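Local coordinates for citrate lyase subunit beta-like protein (Mycobacterium tuberculosis H37Rv, PDB 6CHU) that serves itaconate dissimilation and leucine catabolism as an essential bifunctional, magnesium-binding lyase of the HpcH/HpaI aldolase family, at residues A[118-123]-A[144-149]; A[140-145]-A[169-174]. All coordinates share one frame; numbering follows the deposited sequence.

Interaction 1 (A[118-123]-A[144-149]); sequences LVETAR and AEDLIA. With MG (magnesium ion), chain B.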
loop_
_atom_site.group_PDB
_atom_site.type_symbol
_atom_site.label_atom_id
_atom_site.label_comp_id
_atom_site.label_asym_id
_atom_site.label_seq_id
_atom_site.Cartn_x
_atom_site.Cartn_y
_atom_site.Cartn_z
ATOM N N LEU A 118 7.500 16.415 4.130
ATOM C CA LEU A 118 7.341 16.121 2.708
ATOM C C LEU A 118 8.066 14.804 2.455
ATOM O O LEU A 118 9.301 14.749 2.421
ATOM C CB LEU A 118 7.879 17.268 1.856
ATOM C CG LEU A 118 8.112 17.008 0.365
ATOM C CD1 LEU A 118 6.841 16.504 -0.314
ATOM C CD2 LEU A 118 8.605 18.306 -0.313
ATOM N N VAL A 119 7.289 13.737 2.313
ATOM C CA VAL A 119 7.814 12.403 2.045
ATOM C C VAL A 119 7.980 12.238 0.536
ATOM O O VAL A 119 7.013 12.356 -0.225
ATOM C CB VAL A 119 6.887 11.322 2.625
ATOM C CG1 VAL A 119 7.308 9.925 2.148
ATOM C CG2 VAL A 119 6.897 11.386 4.161
ATOM N N GLU A 120 9.216 11.971 0.106
ATOM C CA GLU A 120 9.540 11.861 -1.312
ATOM C C GLU A 120 10.715 10.913 -1.522
ATOM O O GLU A 120 11.474 11.063 -2.485
ATOM C CB GLU A 120 9.828 13.260 -1.916
ATOM C CG GLU A 120 10.792 14.112 -1.088
ATOM C CD GLU A 120 10.868 15.556 -1.544
ATOM O OE1 GLU A 120 10.409 15.858 -2.678
ATOM O OE2 GLU A 120 11.390 16.388 -0.754
ATOM N N THR A 121 10.888 9.945 -0.616
ATOM C CA THR A 121 11.874 8.885 -0.747
ATOM C C THR A 121 11.258 7.607 -0.201
ATOM O O THR A 121 10.271 7.642 0.540
ATOM C CB THR A 121 13.172 9.168 0.026
ATOM O OG1 THR A 121 12.899 9.134 1.437
ATOM C CG2 THR A 121 13.759 10.530 -0.345
ATOM N N ALA A 122 11.858 6.473 -0.581
ATOM C CA ALA A 122 11.374 5.180 -0.107
ATOM C C ALA A 122 11.440 5.078 1.411
ATOM O O ALA A 122 10.513 4.559 2.040
ATOM C CB ALA A 122 12.175 4.051 -0.749
ATOM N N ARG A 123 12.535 5.545 2.020
ATOM C CA ARG A 123 12.635 5.474 3.476
ATOM C C ARG A 123 11.523 6.279 4.133
ATOM O O ARG A 123 10.960 5.861 5.154
ATOM C CB ARG A 123 14.004 5.976 3.950
ATOM C CG ARG A 123 14.150 5.975 5.473
ATOM C CD ARG A 123 14.155 4.551 5.992
ATOM N NE ARG A 123 15.398 3.878 5.634
ATOM C CZ ARG A 123 16.452 3.773 6.436
ATOM N NH1 ARG A 123 16.415 4.282 7.663
ATOM N NH2 ARG A 123 17.542 3.150 6.010
ATOM N N ALA A 144 6.202 13.248 -5.933
ATOM C CA ALA A 144 6.358 12.117 -6.842
ATOM C C ALA A 144 7.709 12.143 -7.557
ATOM O O ALA A 144 8.313 11.089 -7.789
ATOM C CB ALA A 144 5.209 12.103 -7.855
ATOM N N GLU A 145 8.198 13.327 -7.934
ATOM C CA GLU A 145 9.393 13.356 -8.777
ATOM C C GLU A 145 10.646 12.966 -8.000
ATOM O O GLU A 145 11.472 12.196 -8.508
ATOM C CB GLU A 145 9.552 14.725 -9.427
ATOM C CG GLU A 145 8.522 14.957 -10.513
ATOM C CD GLU A 145 7.147 15.292 -9.956
ATOM O OE1 GLU A 145 7.060 15.692 -8.769
ATOM O OE2 GLU A 145 6.156 15.152 -10.711
ATOM N N ASP A 146 10.825 13.502 -6.785
ATOM C CA ASP A 146 11.959 13.074 -5.960
ATOM C C ASP A 146 11.817 11.613 -5.538
ATOM O O ASP A 146 12.828 10.906 -5.405
ATOM C CB ASP A 146 12.115 13.969 -4.719
ATOM C CG ASP A 146 13.074 15.142 -4.947
ATOM O OD1 ASP A 146 14.149 14.933 -5.553
ATOM O OD2 ASP A 146 12.759 16.278 -4.500
ATOM N N LEU A 147 10.585 11.139 -5.335
ATOM C CA LEU A 147 10.394 9.720 -5.037
ATOM C C LEU A 147 10.982 8.863 -6.151
ATOM O O LEU A 147 11.823 7.991 -5.906
ATOM C CB LEU A 147 8.910 9.417 -4.834
ATOM C CG LEU A 147 8.575 7.931 -4.674
ATOM C CD1 LEU A 147 9.142 7.397 -3.376
ATOM C CD2 LEU A 147 7.067 7.688 -4.767
ATOM N N ILE A 148 10.582 9.132 -7.394
ATOM C CA ILE A 148 11.076 8.342 -8.517
ATOM C C ILE A 148 12.571 8.544 -8.702
ATOM O O ILE A 148 13.301 7.603 -9.033
ATOM C CB ILE A 148 10.299 8.700 -9.797
ATOM C CG1 ILE A 148 8.837 8.275 -9.657
ATOM C CG2 ILE A 148 10.992 8.110 -11.052
ATOM C CD1 ILE A 148 8.627 6.793 -9.594
ATOM N N ALA A 149 13.050 9.780 -8.530
ATOM C CA ALA A 149 14.473 10.033 -8.727
ATOM C C ALA A 149 15.303 9.210 -7.749
ATOM O O ALA A 149 16.266 8.542 -8.142
ATOM C CB ALA A 149 14.776 11.519 -8.558
HETATM MG MG MG B . 11.049 17.322 -4.060
HETATM O O HOH W 1 12.070 18.268 -2.502
HETATM O O HOH W 2 9.899 16.253 -5.574
HETATM O O HOH W 3 11.847 18.722 -5.438
#
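The carboxylates of Glu120 and Asp146 stand nearly perpendicular, their planes 85° apart, and each turns one oxygen onto the same magnesium ion. This is the metal site of the TIM barrel, built where the chain leaves strand 114-119 and where helix 144-151 begins. Glu120 OE1 lies 2.1 Å from the magnesium, and Asp146 OD2 binds it cis to that oxygen. Three waters and one atom from outside the two segments complete an octahedral shell. The two acids run side by side in the same direction, and the 3.0 Å between Glu120 OE1 and Asp146 OD2 is the spacing of two cis ligands of one ion, whose charge probably offsets their repulsion.

A second shell fixes both groups. Lys100 gives its backbone N to Glu120 OE2 and its NZ to Asp146 OD2, while a metal-bound water can donate to Glu120 OE2 at 2.7 Å. A second bound water, trans to the first, accepts from Asp146 N, linking the metal through that water to the first turn of the helix. Glu120 reaches the ion with CG set between its backbone N and carbonyl carbon (chi1 48°) and an extended chain beyond.

One residue on from Asp146, Leu147 CD1 packs 3.8 Å from Thr121 C. Beside it Leu147 CA makes a CH...O contact to Glu120 O, 3.1 Å, with 125° at the hydrogen.

Interaction 2 (A[140-145]-A[169-174]); sequences MMWGAE and HVRSTI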
loop_
_atom_site.group_PDB
_atom_site.type_symbol
_atom_site.label_atom_id
_atom_site.label_comp_id
_atom_site.label_asym_id
_atom_site.label_seq_id
_atom_site.Cartn_x
_atom_site.Cartn_y
_atom_site.Cartn_z
ATOM N N MET A 140 1.363 16.188 6.413
ATOM C CA MET A 140 2.151 15.301 5.570
ATOM C C MET A 140 1.893 15.666 4.119
ATOM O O MET A 140 0.735 15.835 3.718
ATOM C CB MET A 140 1.792 13.827 5.779
ATOM C CG MET A 140 1.886 13.314 7.221
ATOM S SD MET A 140 3.612 13.080 7.695
ATOM C CE MET A 140 4.041 11.641 6.715
ATOM N N MET A 141 2.966 15.774 3.350
ATOM C CA MET A 141 2.917 15.954 1.907
ATOM C C MET A 141 3.701 14.819 1.265
ATOM O O MET A 141 4.532 14.170 1.909
ATOM C CB MET A 141 3.507 17.322 1.510
ATOM C CG MET A 141 3.315 17.711 0.057
ATOM S SD MET A 141 4.114 19.304 -0.213
ATOM C CE MET A 141 4.094 19.331 -2.006
ATOM N N TRP A 142 3.459 14.581 -0.022
ATOM C CA TRP A 142 4.301 13.648 -0.747
ATOM C C TRP A 142 4.790 14.304 -2.029
ATOM O O TRP A 142 4.234 15.304 -2.497
ATOM C CB TRP A 142 3.577 12.319 -1.029
ATOM C CG TRP A 142 2.517 12.405 -2.082
ATOM C CD1 TRP A 142 1.306 13.026 -1.989
ATOM C CD2 TRP A 142 2.583 11.837 -3.388
ATOM N NE1 TRP A 142 0.605 12.882 -3.170
ATOM C CE2 TRP A 142 1.370 12.157 -4.047
ATOM C CE3 TRP A 142 3.546 11.081 -4.066
ATOM C CZ2 TRP A 142 1.101 11.761 -5.354
ATOM C CZ3 TRP A 142 3.276 10.674 -5.369
ATOM C CH2 TRP A 142 2.058 11.014 -6.000
ATOM N N GLY A 143 5.890 13.770 -2.560
ATOM C CA GLY A 143 6.475 14.328 -3.771
ATOM C C GLY A 143 6.854 13.255 -4.771
ATOM O O GLY A 143 7.747 12.446 -4.506
ATOM N N ALA A 144 6.202 13.248 -5.933
ATOM C CA ALA A 144 6.358 12.117 -6.842
ATOM C C ALA A 144 7.709 12.143 -7.557
ATOM O O ALA A 144 8.313 11.089 -7.789
ATOM C CB ALA A 144 5.209 12.103 -7.855
ATOM N N GLU A 145 8.198 13.327 -7.934
ATOM C CA GLU A 145 9.393 13.356 -8.777
ATOM C C GLU A 145 10.646 12.966 -8.000
ATOM O O GLU A 145 11.472 12.196 -8.508
ATOM C CB GLU A 145 9.552 14.725 -9.427
ATOM C CG GLU A 145 8.522 14.957 -10.513
ATOM C CD GLU A 145 7.147 15.292 -9.956
ATOM O OE1 GLU A 145 7.060 15.692 -8.769
ATOM O OE2 GLU A 145 6.156 15.152 -10.711
ATOM N N HIS A 169 0.829 4.423 -4.618
ATOM C CA HIS A 169 0.967 3.740 -3.333
ATOM C C HIS A 169 1.428 4.707 -2.246
ATOM O O HIS A 169 0.883 4.726 -1.133
ATOM C CB HIS A 169 1.959 2.586 -3.504
ATOM C CG HIS A 169 2.056 1.654 -2.330
ATOM N ND1 HIS A 169 1.385 0.453 -2.283
ATOM C CD2 HIS A 169 2.814 1.708 -1.211
ATOM C CE1 HIS A 169 1.699 -0.180 -1.166
ATOM N NE2 HIS A 169 2.565 0.559 -0.497
ATOM N N VAL A 170 2.433 5.532 -2.557
ATOM C CA VAL A 170 2.940 6.498 -1.576
ATOM C C VAL A 170 1.906 7.585 -1.295
ATOM O O VAL A 170 1.759 8.045 -0.149
ATOM C CB VAL A 170 4.280 7.078 -2.068
ATOM C CG1 VAL A 170 4.723 8.271 -1.208
ATOM C CG2 VAL A 170 5.356 5.977 -2.084
ATOM N N ARG A 171 1.168 8.012 -2.328
ATOM C CA ARG A 171 0.080 8.972 -2.133
ATOM C C ARG A 171 -0.917 8.491 -1.081
ATOM O O ARG A 171 -1.255 9.223 -0.144
ATOM C CB ARG A 171 -0.630 9.202 -3.461
ATOM C CG ARG A 171 -1.674 10.307 -3.453
ATOM C CD ARG A 171 -2.290 10.347 -4.847
ATOM N NE ARG A 171 -3.046 11.558 -5.124
ATOM C CZ ARG A 171 -3.832 11.697 -6.191
ATOM N NH1 ARG A 171 -3.976 10.679 -7.040
ATOM N NH2 ARG A 171 -4.483 12.840 -6.407
ATOM N N SER A 172 -1.424 7.266 -1.243
ATOM C CA SER A 172 -2.336 6.689 -0.257
ATOM C C SER A 172 -1.663 6.526 1.098
ATOM O O SER A 172 -2.287 6.765 2.143
ATOM C CB SER A 172 -2.866 5.339 -0.750
ATOM O OG SER A 172 -3.647 5.496 -1.926
ATOM N N THR A 173 -0.398 6.093 1.109
ATOM C CA THR A 173 0.330 5.951 2.368
ATOM C C THR A 173 0.334 7.258 3.156
ATOM O O THR A 173 0.080 7.271 4.368
ATOM C CB THR A 173 1.764 5.485 2.090
ATOM O OG1 THR A 173 1.735 4.190 1.474
ATOM C CG2 THR A 173 2.569 5.406 3.387
ATOM N N ILE A 174 0.618 8.369 2.482
ATOM C CA ILE A 174 0.734 9.661 3.160
ATOM C C ILE A 174 -0.628 10.168 3.615
ATOM O O ILE A 174 -0.758 10.732 4.708
ATOM C CB ILE A 174 1.454 10.668 2.237
ATOM C CG1 ILE A 174 2.923 10.742 2.633
ATOM C CG2 ILE A 174 0.802 12.066 2.253
ATOM C CD1 ILE A 174 3.616 9.448 2.528
#
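Arg171 puts CB over one face of the Trp142 indole, toward the rim. This CH-pi contact has Arg171 CB 3.9 Å from the centroid of the six-membered ring; CG and CD then pass outside the rim on the NE1-CZ2 side, Arg171 CG lying 3.5 Å from Trp142 NE1. With CG anti to the backbone N (chi1 -173°) and the chain straight as far as NE, the arginine carries its guanidinium on past the ring, the guanidinium plane 38° from the indole.

The polar ends share one partner: Asp187 accepts from Trp142 NE1 through OD1 and forms a salt bridge with Arg171 NH2 through OD2, holding ring and arginine together.

Apolar packing supplies the rest. Ile174 wedges its two branches against the strand, CG1 lying 4.0 Å from Trp142 CB, and CG2 lying 4.1 Å from Met140 CB. Val170 CG1 meets the indole obliquely, 4.2 Å from Trp142 CE3.

Strand 140-142 and helix 169-174 run antiparallel at 175°, their axes 8.3 Å apart. A helix laid back along the outside of its strand in this way, before the chain enters the next parallel strand, 184-187, is the beta-alpha-beta crossover of a TIM barrel.

In the fold
Both contacts are buried, but they serve different layers of the barrel. Interaction 1 sits at the C-terminal ends of the strands and is polar, built on carboxylates, waters and a metal. Interaction 2 lies between the barrel wall and helix 165-180, where contact is chiefly apolar and Arg171, the charged side chain that touches across it, has a salt-bridge partner, Asp187, on the following strand. Their segments overlap at Ala144 and Glu145, at the start of helix 144-151, and strands 114-119 and 137-142 are neighbours in the sheet: Val119 N lies 2.8 Å from Met141 O, and Val119 O 3.0 Å from Gly143 N, both probable hydrogen bonds. Each also touches the second subunit.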